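PDB 3N6Z: putative immunoglobulin A1 protease from Bacteroides ovatus, which is of unproven function but is probably a hydrolase that may cleave immunoglobulin A1. Local coordinates for residues Y50-A55 / F73-D78; D101-S106 / C130-F135; G241-T246 / S272-V277; V277-T282 / K308-T313. One frame throughout, in Å; residues are numbered along the deposited sequence.

Contact 1: residues Y50-A55 / F73-D78; sequences YMIMNA and FQLGAD
The carbonyl oxygen of Tyr-50 receives the shortest polar bond of this pairing, 2.8 Å from Gln-74 N, and it also lies beside Phe-73 CA in a CA-H...O contact. The exchange then alternates between parallel strands: Ile-52 N gives to Gln-74 O, and Gly-76 N gives to Ile-52 O at 2.9 Å, with an almost straight N-H...O angle of 176°. Strands 50-52 and 71-75 begin a parallel series that continues into strand 100-105, consistent with a beta-solenoid.

On the buried face, Ile-52 divides its branches. CG2, opposite the backbone N, meets Leu-75 CD2 at 3.8 Å, while CG1, turned beside that nitrogen (chi1 -62°), carries CD1 to 4.1 Å from Phe-73 CB. Tyr-50 rests its CB on Phe-73 CD2, the two rings obliquely inclined, and Met-61 and Val-64 of helix 61-64 close over this apolar layer. With alanine in place of Ile-52 both branches are gone, and a gap would probably open between Leu-75 and Phe-73 beneath Met-61.

On the Gln-74 face Met-51, a selenomethionine in one of two modelled conformers, bends twice, its SE 3.7 Å from Gly-76 N and its CE alongside Gln-74 NE2. Past the strand end selenomethionine Met-53 folds back, its SE 3.6 Å from Gly-76 CA, where a beta carbon would collide with it. The chemistry is therefore segregated: backbone bonds fix the register, hydrocarbon fills the inner face, and two methionine side chains fold against a glycine.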
loop_
_atom_site.group_PDB
_atom_site.type_symbol
_atom_site.label_atom_id
_atom_site.label_comp_id
_atom_site.label_asym_id
_atom_site.label_seq_id
_atom_site.Cartn_x
_atom_site.Cartn_y
_atom_site.Cartn_z
ATOM N N TYR A 50 5.165 -13.831 17.501
ATOM C CA TYR A 50 4.886 -15.094 16.835
ATOM C C TYR A 50 5.723 -15.180 15.551
ATOM O O TYR A 50 5.630 -14.326 14.661
ATOM C CB TYR A 50 3.421 -15.197 16.489
ATOM C CG TYR A 50 2.484 -15.422 17.657
ATOM C CD1 TYR A 50 2.644 -16.508 18.530
ATOM C CD2 TYR A 50 1.386 -14.579 17.871
ATOM C CE1 TYR A 50 1.732 -16.739 19.546
ATOM C CE2 TYR A 50 0.484 -14.808 18.898
ATOM C CZ TYR A 50 0.656 -15.878 19.729
ATOM O OH TYR A 50 -0.239 -16.118 20.736
HETATM N N MSE A 51 6.557 -16.221 15.485
HETATM C CA MSE A 51 7.536 -16.404 14.416
HETATM C C MSE A 51 6.968 -17.353 13.352
HETATM O O MSE A 51 6.577 -18.494 13.685
HETATM C CB MSE A 51 8.854 -16.927 15.005
HETATM C CG MSE A 51 10.010 -16.954 14.032
HETATM SE SE MSE A 51 10.607 -15.234 13.441
HETATM C CE MSE A 51 11.506 -14.705 15.085
ATOM N N ILE A 52 6.932 -16.854 12.108
ATOM C CA ILE A 52 6.258 -17.506 10.998
ATOM C C ILE A 52 7.305 -18.033 10.012
ATOM O O ILE A 52 8.107 -17.258 9.472
ATOM C CB ILE A 52 5.331 -16.526 10.291
ATOM C CG1 ILE A 52 4.228 -16.033 11.246
ATOM C CG2 ILE A 52 4.743 -17.116 8.977
ATOM C CD1 ILE A 52 3.623 -14.673 10.805
HETATM N N MSE A 53 7.277 -19.345 9.773
HETATM C CA MSE A 53 8.282 -20.020 8.921
HETATM C C MSE A 53 7.748 -20.604 7.630
HETATM O O MSE A 53 8.533 -21.007 6.779
HETATM C CB MSE A 53 8.964 -21.138 9.720
HETATM C CG MSE A 53 9.673 -20.664 11.008
HETATM SE SE MSE A 53 11.114 -19.474 10.662
HETATM C CE MSE A 53 12.345 -20.676 9.792
ATOM N N ASN A 54 6.438 -20.699 7.489
ATOM C CA ASN A 54 5.819 -21.270 6.294
ATOM C C ASN A 54 4.391 -20.756 6.153
ATOM O O ASN A 54 3.907 -20.029 7.030
ATOM C CB ASN A 54 5.906 -22.804 6.330
ATOM C CG ASN A 54 5.162 -23.412 7.469
ATOM O OD1 ASN A 54 4.046 -23.008 7.777
ATOM N ND2 ASN A 54 5.741 -24.436 8.070
ATOM N N ALA A 55 3.714 -21.119 5.079
ATOM C CA ALA A 55 2.370 -20.602 4.801
ATOM C C ALA A 55 1.304 -21.182 5.701
ATOM O O ALA A 55 0.272 -20.549 5.923
ATOM C CB ALA A 55 1.996 -20.800 3.328
ATOM N N PHE A 73 3.876 -10.203 15.278
ATOM C CA PHE A 73 4.257 -11.268 14.369
ATOM C C PHE A 73 5.561 -10.893 13.681
ATOM O O PHE A 73 5.812 -9.714 13.364
ATOM C CB PHE A 73 3.210 -11.488 13.282
ATOM C CG PHE A 73 1.838 -11.826 13.780
ATOM C CD1 PHE A 73 0.909 -10.830 14.049
ATOM C CD2 PHE A 73 1.463 -13.150 13.986
ATOM C CE1 PHE A 73 -0.359 -11.129 14.456
ATOM C CE2 PHE A 73 0.180 -13.451 14.408
ATOM C CZ PHE A 73 -0.726 -12.445 14.648
ATOM N N GLN A 74 6.331 -11.915 13.323
ATOM C CA GLN A 74 7.578 -11.737 12.574
ATOM C C GLN A 74 7.767 -12.893 11.597
ATOM O O GLN A 74 7.487 -14.038 11.941
ATOM C CB GLN A 74 8.749 -11.640 13.542
ATOM C CG GLN A 74 10.050 -11.201 12.895
ATOM C CD GLN A 74 11.091 -10.783 13.923
ATOM O OE1 GLN A 74 10.787 -10.046 14.904
ATOM N NE2 GLN A 74 12.316 -11.217 13.712
ATOM N N LEU A 75 8.233 -12.581 10.398
ATOM C CA LEU A 75 8.653 -13.643 9.475
ATOM C C LEU A 75 10.077 -14.062 9.778
ATOM O O LEU A 75 10.954 -13.195 9.935
ATOM C CB LEU A 75 8.594 -13.196 8.014
ATOM C CG LEU A 75 7.213 -12.752 7.487
ATOM C CD1 LEU A 75 7.328 -12.394 5.997
ATOM C CD2 LEU A 75 6.182 -13.885 7.694
ATOM N N GLY A 76 10.303 -15.366 9.789
ATOM C CA GLY A 76 11.656 -15.948 9.932
ATOM C C GLY A 76 12.179 -16.581 8.659
ATOM O O GLY A 76 13.290 -17.130 8.658
ATOM N N ALA A 77 11.407 -16.480 7.586
ATOM C CA ALA A 77 11.726 -17.032 6.260
ATOM C C ALA A 77 10.824 -16.345 5.244
ATOM O O ALA A 77 9.781 -15.785 5.595
ATOM C CB ALA A 77 11.468 -18.554 6.235
ATOM N N ASP A 78 11.177 -16.458 3.965
ATOM C CA ASP A 78 10.238 -16.120 2.900
ATOM C C ASP A 78 9.073 -17.110 2.982
ATOM O O ASP A 78 9.252 -18.257 3.374
ATOM C CB ASP A 78 10.863 -16.240 1.501
ATOM C CG ASP A 78 11.960 -15.207 1.212
ATOM O OD1 ASP A 78 12.079 -14.201 1.953
ATOM O OD2 ASP A 78 12.687 -15.436 0.244
#

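Contact 2: residues D101-S106 / C130-F135; sequences DFDGDS and CRNVGF
Both terminal nitrogens of Arg-131 close end-on upon one oxygen, Asp-101 OD1. NH2 reaches its syn lone pair at 2.9 Å, while NH1 comes from above the carboxylate plane at 3.1 Å. Asp-101 lies at the guanidinium edge; over one face sits Asp-103, its CB above the centre and its carboxylate stacked, the planes 20° apart. Arg-131 and Asp-103 each have a second modelled conformer; in those described here a water bridges Arg-131 NH2 and Asp-103 OD2.

Further out, Asp-103 OD1 is gripped from opposite faces of its plane, by Asn-132 ND2 at 3.0 Å and by Asp-105 N, which closes an Asx turn. Asn-132 stands at the corner where the chain passes from strand 125-131 to strand 133-136, on a different face, as in a beta-solenoid; its OD1 is hydrogen-bonded to Asn-170 ND2, and its backbone O accepts from Ser-106 N at 2.8 Å. Beneath, the Phe-102 ring turns its edge to Val-133 CB.

A leucine replacing Asp-101 would probably leave the Arg-131 guanidinium without its direct anionic mate and freer to turn. One cation thus serves two acidic side chains, one by a salt bridge and the other by stacking, probably balancing charge across the strands.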
loop_
_atom_site.group_PDB
_atom_site.type_symbol
_atom_site.label_atom_id
_atom_site.label_comp_id
_atom_site.label_asym_id
_atom_site.label_seq_id
_atom_site.Cartn_x
_atom_site.Cartn_y
_atom_site.Cartn_z
ATOM N N ASP A 101 1.225 -5.698 14.929
ATOM C CA ASP A 101 2.608 -5.323 14.633
ATOM C C ASP A 101 3.196 -6.467 13.822
ATOM O O ASP A 101 3.285 -7.574 14.303
ATOM C CB ASP A 101 3.429 -5.071 15.907
ATOM C CG ASP A 101 4.773 -4.485 15.597
ATOM O OD1 ASP A 101 5.676 -5.270 15.266
ATOM O OD2 ASP A 101 4.915 -3.248 15.645
ATOM N N PHE A 102 3.603 -6.169 12.593
ATOM C CA PHE A 102 4.127 -7.164 11.673
ATOM C C PHE A 102 5.499 -6.724 11.165
ATOM O O PHE A 102 5.637 -5.641 10.597
ATOM C CB PHE A 102 3.158 -7.346 10.491
ATOM C CG PHE A 102 3.515 -8.508 9.584
ATOM C CD1 PHE A 102 4.431 -8.358 8.565
ATOM C CD2 PHE A 102 2.959 -9.760 9.801
ATOM C CE1 PHE A 102 4.770 -9.414 7.738
ATOM C CE2 PHE A 102 3.296 -10.821 9.018
ATOM C CZ PHE A 102 4.195 -10.638 7.964
ATOM N N ASP A 103 6.499 -7.564 11.392
ATOM C CA ASP A 103 7.851 -7.327 10.897
ATOM C C ASP A 103 8.232 -8.473 9.969
ATOM O O ASP A 103 8.397 -9.603 10.408
ATOM C CB ASP A 103 8.832 -7.223 12.073
ATOM C CG ASP A 103 10.252 -6.916 11.638
ATOM O OD1 ASP A 103 10.487 -6.596 10.444
ATOM O OD2 ASP A 103 11.133 -6.966 12.533
ATOM N N GLY A 104 8.384 -8.180 8.691
ATOM C CA GLY A 104 8.800 -9.189 7.740
ATOM C C GLY A 104 10.271 -9.558 7.853
ATOM O O GLY A 104 10.705 -10.505 7.223
ATOM N N ASP A 105 11.042 -8.743 8.575
ATOM C CA ASP A 105 12.487 -8.962 8.736
ATOM C C ASP A 105 13.181 -9.166 7.382
ATOM O O ASP A 105 14.076 -10.012 7.259
ATOM C CB ASP A 105 12.785 -10.112 9.705
ATOM C CG ASP A 105 14.250 -10.146 10.147
ATOM O OD1 ASP A 105 14.892 -9.068 10.207
ATOM O OD2 ASP A 105 14.730 -11.246 10.452
ATOM N N SER A 106 12.766 -8.376 6.392
ATOM C CA SER A 106 13.378 -8.354 5.060
ATOM C C SER A 106 13.178 -9.648 4.268
ATOM O O SER A 106 14.004 -10.025 3.435
ATOM C CB SER A 106 14.866 -7.958 5.130
ATOM O OG SER A 106 14.994 -6.723 5.820
ATOM N N CYS A 130 3.294 -2.291 9.829
ATOM C CA CYS A 130 3.845 -3.338 8.997
ATOM C C CYS A 130 5.153 -2.800 8.440
ATOM O O CYS A 130 5.174 -1.707 7.834
ATOM C CB CYS A 130 2.880 -3.685 7.875
ATOM S SG CYS A 130 3.496 -4.927 6.714
ATOM N N ARG A 131 6.235 -3.554 8.603
ATOM C CA ARG A 131 7.536 -3.122 8.140
ATOM C C ARG A 131 8.336 -4.269 7.570
ATOM O O ARG A 131 8.174 -5.429 7.968
ATOM C CB ARG A 131 8.329 -2.442 9.264
ATOM C CG ARG A 131 8.620 -3.338 10.476
ATOM C CD ARG A 131 9.252 -2.533 11.657
ATOM N NE ARG A 131 9.310 -3.300 12.902
ATOM C CZ ARG A 131 8.230 -3.699 13.572
ATOM N NH1 ARG A 131 7.023 -3.469 13.074
ATOM N NH2 ARG A 131 8.353 -4.403 14.695
ATOM N N ASN A 132 9.243 -3.914 6.674
ATOM C CA ASN A 132 10.268 -4.830 6.200
ATOM C C ASN A 132 9.729 -6.115 5.555
ATOM O O ASN A 132 10.288 -7.192 5.766
ATOM C CB ASN A 132 11.269 -5.184 7.315
ATOM C CG ASN A 132 11.755 -3.971 8.087
ATOM O OD1 ASN A 132 12.126 -2.970 7.485
ATOM N ND2 ASN A 132 11.756 -4.065 9.425
ATOM N N VAL A 133 8.677 -5.994 4.738
ATOM C CA VAL A 133 8.170 -7.138 3.973
ATOM C C VAL A 133 7.918 -6.745 2.520
ATOM O O VAL A 133 7.449 -5.638 2.239
ATOM C CB VAL A 133 6.905 -7.765 4.630
ATOM C CG1 VAL A 133 5.678 -6.825 4.556
ATOM C CG2 VAL A 133 6.574 -9.132 4.024
ATOM N N GLY A 134 8.173 -7.680 1.609
ATOM C CA GLY A 134 7.753 -7.568 0.231
ATOM C C GLY A 134 6.702 -8.589 -0.106
ATOM O O GLY A 134 6.744 -9.710 0.398
ATOM N N PHE A 135 5.744 -8.173 -0.925
ATOM C CA PHE A 135 4.763 -9.085 -1.517
ATOM C C PHE A 135 5.088 -9.246 -2.993
ATOM O O PHE A 135 5.048 -8.271 -3.750
ATOM C CB PHE A 135 3.322 -8.562 -1.359
ATOM C CG PHE A 135 2.808 -8.640 0.033
ATOM C CD1 PHE A 135 3.176 -7.700 0.982
ATOM C CD2 PHE A 135 1.907 -9.648 0.392
ATOM C CE1 PHE A 135 2.673 -7.770 2.262
ATOM C CE2 PHE A 135 1.436 -9.728 1.674
ATOM C CZ PHE A 135 1.797 -8.802 2.618
HETATM O O HOH W 1 10.488 -5.917 15.051
#

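Contact 3: residues G241-T246 / S272-V277; sequences GAVSAT and SNLTGV
Val-243 and Leu-274 stand side by side on neighbouring rungs of a parallel beta-solenoid, a simple case of like residues stacking from one coil to the next. Val-243 CB meets Leu-274 CD2 at 3.7 Å, and its CG2 branch lies against the same methyl. Both side chains face inward, where Val-250 of strand 248-251 packs on them. Strands 243-245 and 274-276 run only 5° from parallel, so their backbones exchange bonds regularly: Val-243 N gives to Asn-273 O, Val-243 O accepts from Thr-275 N at 3.0 Å, and Ala-245 N gives to Thr-275 O.

At the far end Val-277 takes over. Its N binds Ala-245 O at 2.9 Å, with an N-H...O angle of 171°. With CG1 opposite the backbone N (chi1 179°), CG2 falls beside that nitrogen and flanks the same carbonyl oxygen at 3.6 Å, while CB approaches Thr-246 O.

Ser-272 marks the other end. Its OG is directed at Gly-241 O, but that oxygen sits too close to a neighbour in the model, so the bond's exact geometry is doubtful. On its other side the serine approaches the CG2 branch of Val-243.

On the partly exposed face Ser-244 CB lies 4.0 Å from Thr-275 CB. There a bound water donates to Val-243 O at 3.2 Å and lies 2.7 Å from Thr-275 OG1, with which it is also hydrogen-bonded.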
loop_
_atom_site.group_PDB
_atom_site.type_symbol
_atom_site.label_atom_id
_atom_site.label_comp_id
_atom_site.label_asym_id
_atom_site.label_seq_id
_atom_site.Cartn_x
_atom_site.Cartn_y
_atom_site.Cartn_z
ATOM N N GLY A 241 4.138 0.168 -11.592
ATOM C CA GLY A 241 3.066 -0.594 -12.264
ATOM C C GLY A 241 1.993 0.284 -12.922
ATOM O O GLY A 241 1.731 1.394 -12.489
ATOM N N ALA A 242 1.379 -0.182 -13.986
ATOM C CA ALA A 242 0.330 0.586 -14.679
ATOM C C ALA A 242 -0.855 0.861 -13.756
ATOM O O ALA A 242 -1.320 -0.050 -13.093
ATOM C CB ALA A 242 -0.144 -0.186 -15.911
ATOM N N VAL A 243 -1.332 2.103 -13.738
ATOM C CA VAL A 243 -2.432 2.530 -12.859
ATOM C C VAL A 243 -3.574 3.016 -13.746
ATOM O O VAL A 243 -3.343 3.814 -14.667
ATOM C CB VAL A 243 -2.035 3.654 -11.865
ATOM C CG1 VAL A 243 -3.136 3.927 -10.858
ATOM C CG2 VAL A 243 -0.726 3.340 -11.189
ATOM N N SER A 244 -4.793 2.558 -13.481
ATOM C CA SER A 244 -5.943 2.957 -14.279
ATOM C C SER A 244 -7.238 3.005 -13.479
ATOM O O SER A 244 -7.346 2.395 -12.419
ATOM C CB SER A 244 -6.068 2.022 -15.477
ATOM O OG SER A 244 -6.395 0.733 -15.028
ATOM N N ALA A 245 -8.188 3.796 -13.984
ATOM C CA ALA A 245 -9.552 3.807 -13.471
ATOM C C ALA A 245 -10.510 3.816 -14.654
ATOM O O ALA A 245 -10.272 4.518 -15.652
ATOM C CB ALA A 245 -9.811 5.044 -12.547
ATOM N N THR A 246 -11.610 3.081 -14.523
ATOM C CA THR A 246 -12.693 3.115 -15.512
ATOM C C THR A 246 -13.284 4.514 -15.646
ATOM O O THR A 246 -13.478 4.998 -16.764
ATOM C CB THR A 246 -13.779 2.123 -15.081
ATOM O OG1 THR A 246 -13.211 0.819 -15.082
ATOM C CG2 THR A 246 -15.009 2.185 -15.956
ATOM N N SER A 272 4.839 5.150 -13.373
ATOM C CA SER A 272 3.784 4.312 -13.940
ATOM C C SER A 272 3.119 4.995 -15.132
ATOM O O SER A 272 2.900 6.203 -15.118
ATOM C CB SER A 272 2.701 4.062 -12.886
ATOM O OG SER A 272 3.217 3.373 -11.776
ATOM N N ASN A 273 2.702 4.207 -16.125
ATOM C CA ASN A 273 1.745 4.679 -17.117
ATOM C C ASN A 273 0.352 4.775 -16.478
ATOM O O ASN A 273 -0.032 3.889 -15.697
ATOM C CB ASN A 273 1.709 3.726 -18.308
ATOM C CG ASN A 273 3.032 3.669 -19.048
ATOM O OD1 ASN A 273 3.713 4.688 -19.182
ATOM N ND2 ASN A 273 3.392 2.487 -19.556
ATOM N N LEU A 274 -0.365 5.862 -16.781
ATOM C CA LEU A 274 -1.592 6.237 -16.086
ATOM C C LEU A 274 -2.701 6.418 -17.106
ATOM O O LEU A 274 -2.535 7.185 -18.076
ATOM C CB LEU A 274 -1.391 7.539 -15.313
ATOM C CG LEU A 274 -0.177 7.651 -14.401
ATOM C CD1 LEU A 274 -0.153 9.029 -13.728
ATOM C CD2 LEU A 274 -0.223 6.566 -13.311
ATOM N N THR A 275 -3.821 5.726 -16.876
ATOM C CA THR A 275 -4.936 5.692 -17.815
ATOM C C THR A 275 -6.284 5.907 -17.142
ATOM O O THR A 275 -6.677 5.142 -16.272
ATOM C CB THR A 275 -4.954 4.368 -18.582
ATOM O OG1 THR A 275 -3.678 4.156 -19.186
ATOM C CG2 THR A 275 -6.088 4.337 -19.624
ATOM N N GLY A 276 -6.992 6.964 -17.538
ATOM C CA GLY A 276 -8.406 7.156 -17.187
ATOM C C GLY A 276 -9.203 6.781 -18.412
ATOM O O GLY A 276 -9.025 7.386 -19.461
ATOM N N VAL A 277 -10.085 5.785 -18.297
ATOM C CA VAL A 277 -10.810 5.293 -19.471
ATOM C C VAL A 277 -11.887 6.283 -19.930
ATOM O O VAL A 277 -11.864 6.728 -21.077
ATOM C CB VAL A 277 -11.374 3.890 -19.235
ATOM C CG1 VAL A 277 -12.140 3.430 -20.485
ATOM C CG2 VAL A 277 -10.233 2.918 -18.908
HETATM O O HOH W 2 -2.190 2.693 -17.465
#

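Contact 4: residues V277-T282 / K308-T313; sequences VDASST and KVNEKT
In Asn-310 the amide carbon CG swings opposite the backbone N (chi1 -171°), and in Val-309 CG1 is likewise opposite its backbone N (chi1 172°), reaching out toward the loop 277-282. The backbone itself sets Asn-310 CB on Ala-279 CA at 3.8 Å; the torsion then carries the amide along, so that ND2 lies beside Ala-279 CB at 3.9 Å. In the valine it brings Val-309 CG1 up to two carbonyl oxygens, Asp-278 O and Ala-279 O, each 3.7 Å away, and near the backbone of Ser-281. Beside these, Asn-310 CA makes a CA-H...O contact with Val-277 O at 3.2 Å. A water spans the edge, donating to Val-277 O at 2.7 Å and also to Asn-310 OD1.

The two partners are turns of different kinds. Residues Val-309 to Lys-312 form a type I' turn, the tight connection of a beta-hairpin with a two-residue loop, Asn-310 and Glu-311, in which Val-309 and Lys-312 bond in both directions through N and O; it joins strand 307-309 to the antiparallel strand 312-314, an outermost strand of its sheet in the solenoid. Opposite it, Asp-278 to Ser-281 make a type I turn stiffened by side chains. Two groups of Ser-280 hold Asp-278 OD1 from opposite faces of its plane: the backbone N, closing an Asx turn, and the hydroxyl. The latter bond, Ser-280 OG to Asp-278 OD1, is 2.7 Å long. Asp-278 O in turn accepts from Ser-281 N and, at 2.8 Å, from Ser-281 OG, whose hydroxyl also has a weak bond from Gly-248 N.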
loop_
_atom_site.group_PDB
_atom_site.type_symbol
_atom_site.label_atom_id
_atom_site.label_comp_id
_atom_site.label_asym_id
_atom_site.label_seq_id
_atom_site.Cartn_x
_atom_site.Cartn_y
_atom_site.Cartn_z
ATOM N N VAL A 277 -10.085 5.785 -18.297
ATOM C CA VAL A 277 -10.810 5.293 -19.471
ATOM C C VAL A 277 -11.887 6.283 -19.930
ATOM O O VAL A 277 -11.864 6.728 -21.077
ATOM C CB VAL A 277 -11.374 3.890 -19.235
ATOM C CG1 VAL A 277 -12.140 3.430 -20.485
ATOM C CG2 VAL A 277 -10.233 2.918 -18.908
ATOM N N ASP A 278 -12.801 6.640 -19.045
ATOM C CA ASP A 278 -13.844 7.606 -19.374
ATOM C C ASP A 278 -13.263 8.999 -19.577
ATOM O O ASP A 278 -12.341 9.400 -18.872
ATOM C CB ASP A 278 -14.877 7.650 -18.265
ATOM C CG ASP A 278 -16.155 8.302 -18.675
ATOM O OD1 ASP A 278 -16.293 9.538 -18.525
ATOM O OD2 ASP A 278 -17.067 7.565 -19.091
ATOM N N ALA A 279 -13.854 9.756 -20.504
ATOM C CA ALA A 279 -13.441 11.140 -20.775
ATOM C C ALA A 279 -13.532 12.081 -19.566
ATOM O O ALA A 279 -12.842 13.095 -19.535
ATOM C CB ALA A 279 -14.288 11.707 -21.902
ATOM N N SER A 280 -14.374 11.762 -18.583
ATOM C CA SER A 280 -14.545 12.579 -17.386
ATOM C C SER A 280 -13.440 12.322 -16.364
ATOM O O SER A 280 -13.431 12.956 -15.303
ATOM C CB SER A 280 -15.895 12.296 -16.740
ATOM O OG SER A 280 -15.931 10.981 -16.229
ATOM N N SER A 281 -12.557 11.361 -16.647
ATOM C CA SER A 281 -11.457 11.040 -15.742
ATOM C C SER A 281 -10.459 12.190 -15.600
ATOM O O SER A 281 -10.344 13.061 -16.458
ATOM C CB SER A 281 -10.726 9.786 -16.215
ATOM O OG SER A 281 -11.580 8.652 -16.278
ATOM N N THR A 282 -9.751 12.182 -14.475
ATOM C CA THR A 282 -8.640 13.109 -14.233
ATOM C C THR A 282 -7.396 12.269 -13.964
ATOM O O THR A 282 -7.448 11.280 -13.238
ATOM C CB THR A 282 -8.938 14.104 -13.099
ATOM O OG1 THR A 282 -9.262 13.388 -11.903
ATOM C CG2 THR A 282 -10.107 15.007 -13.488
ATOM N N LYS A 308 -3.002 8.942 -20.372
ATOM C CA LYS A 308 -4.125 8.856 -21.314
ATOM C C LYS A 308 -5.454 9.079 -20.624
ATOM O O LYS A 308 -5.685 8.587 -19.515
ATOM C CB LYS A 308 -4.152 7.510 -22.039
ATOM C CG LYS A 308 -3.036 7.313 -23.048
ATOM C CD LYS A 308 -3.197 6.016 -23.796
ATOM C CE LYS A 308 -2.164 5.874 -24.901
ATOM N NZ LYS A 308 -2.386 4.604 -25.688
ATOM N N VAL A 309 -6.329 9.831 -21.293
ATOM C CA VAL A 309 -7.723 9.978 -20.902
ATOM C C VAL A 309 -8.542 9.721 -22.160
ATOM O O VAL A 309 -8.321 10.384 -23.187
ATOM C CB VAL A 309 -8.038 11.361 -20.306
ATOM C CG1 VAL A 309 -9.582 11.530 -20.094
ATOM C CG2 VAL A 309 -7.306 11.535 -18.988
ATOM N N ASN A 310 -9.470 8.772 -22.097
ATOM C CA ASN A 310 -10.315 8.426 -23.260
ATOM C C ASN A 310 -9.485 8.142 -24.512
ATOM O O ASN A 310 -9.785 8.641 -25.599
ATOM C CB ASN A 310 -11.364 9.520 -23.470
ATOM C CG ASN A 310 -12.406 9.149 -24.511
ATOM O OD1 ASN A 310 -12.717 7.962 -24.708
ATOM N ND2 ASN A 310 -12.931 10.155 -25.185
ATOM N N GLU A 311 -8.421 7.370 -24.307
ATOM C CA GLU A 311 -7.471 6.939 -25.355
ATOM C C GLU A 311 -6.601 8.049 -25.980
ATOM O O GLU A 311 -5.793 7.766 -26.859
ATOM C CB GLU A 311 -8.189 6.099 -26.435
ATOM C CG GLU A 311 -8.903 4.891 -25.854
ATOM C CD GLU A 311 -9.533 3.968 -26.894
ATOM O OE1 GLU A 311 -9.838 4.426 -28.017
ATOM O OE2 GLU A 311 -9.735 2.773 -26.572
ATOM N N LYS A 312 -6.724 9.281 -25.503
ATOM C CA LYS A 312 -5.964 10.416 -26.028
ATOM C C LYS A 312 -4.806 10.633 -25.070
ATOM O O LYS A 312 -5.008 10.687 -23.858
ATOM C CB LYS A 312 -6.836 11.672 -26.091
ATOM N N THR A 313 -3.597 10.760 -25.614
ATOM C CA THR A 313 -2.416 11.094 -24.809
ATOM C C THR A 313 -2.520 12.523 -24.306
ATOM O O THR A 313 -2.873 13.434 -25.090
ATOM C CB THR A 313 -1.115 10.894 -25.622
ATOM O OG1 THR A 313 -0.982 9.506 -25.921
ATOM C CG2 THR A 313 0.119 11.342 -24.832
HETATM O O HOH W 3 -12.532 5.551 -23.389
#

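In the fold
The four contacts sample early and late coils of one solenoid and follow one another along the chain. Contacts 1 and 2 adjoin through strands 71-75 and 100-105, with centres about 10 Å apart. Contacts 3 and 4 are equally close, share Val-277 and adjoin through strands 274-276 and 307-309. The two pairs lie on opposite sides of the chain's centre: contacts 2 and 3 have centres about 27 Å apart and nearest atoms about 12 Å apart, while contacts 1 and 4 have centres about 43 Å apart. Parallel pairing thus recurs along the chain in contacts 1 to 3, whereas contacts 3 and 4 both reach the sheet that ends in the antiparallel strand 312-314.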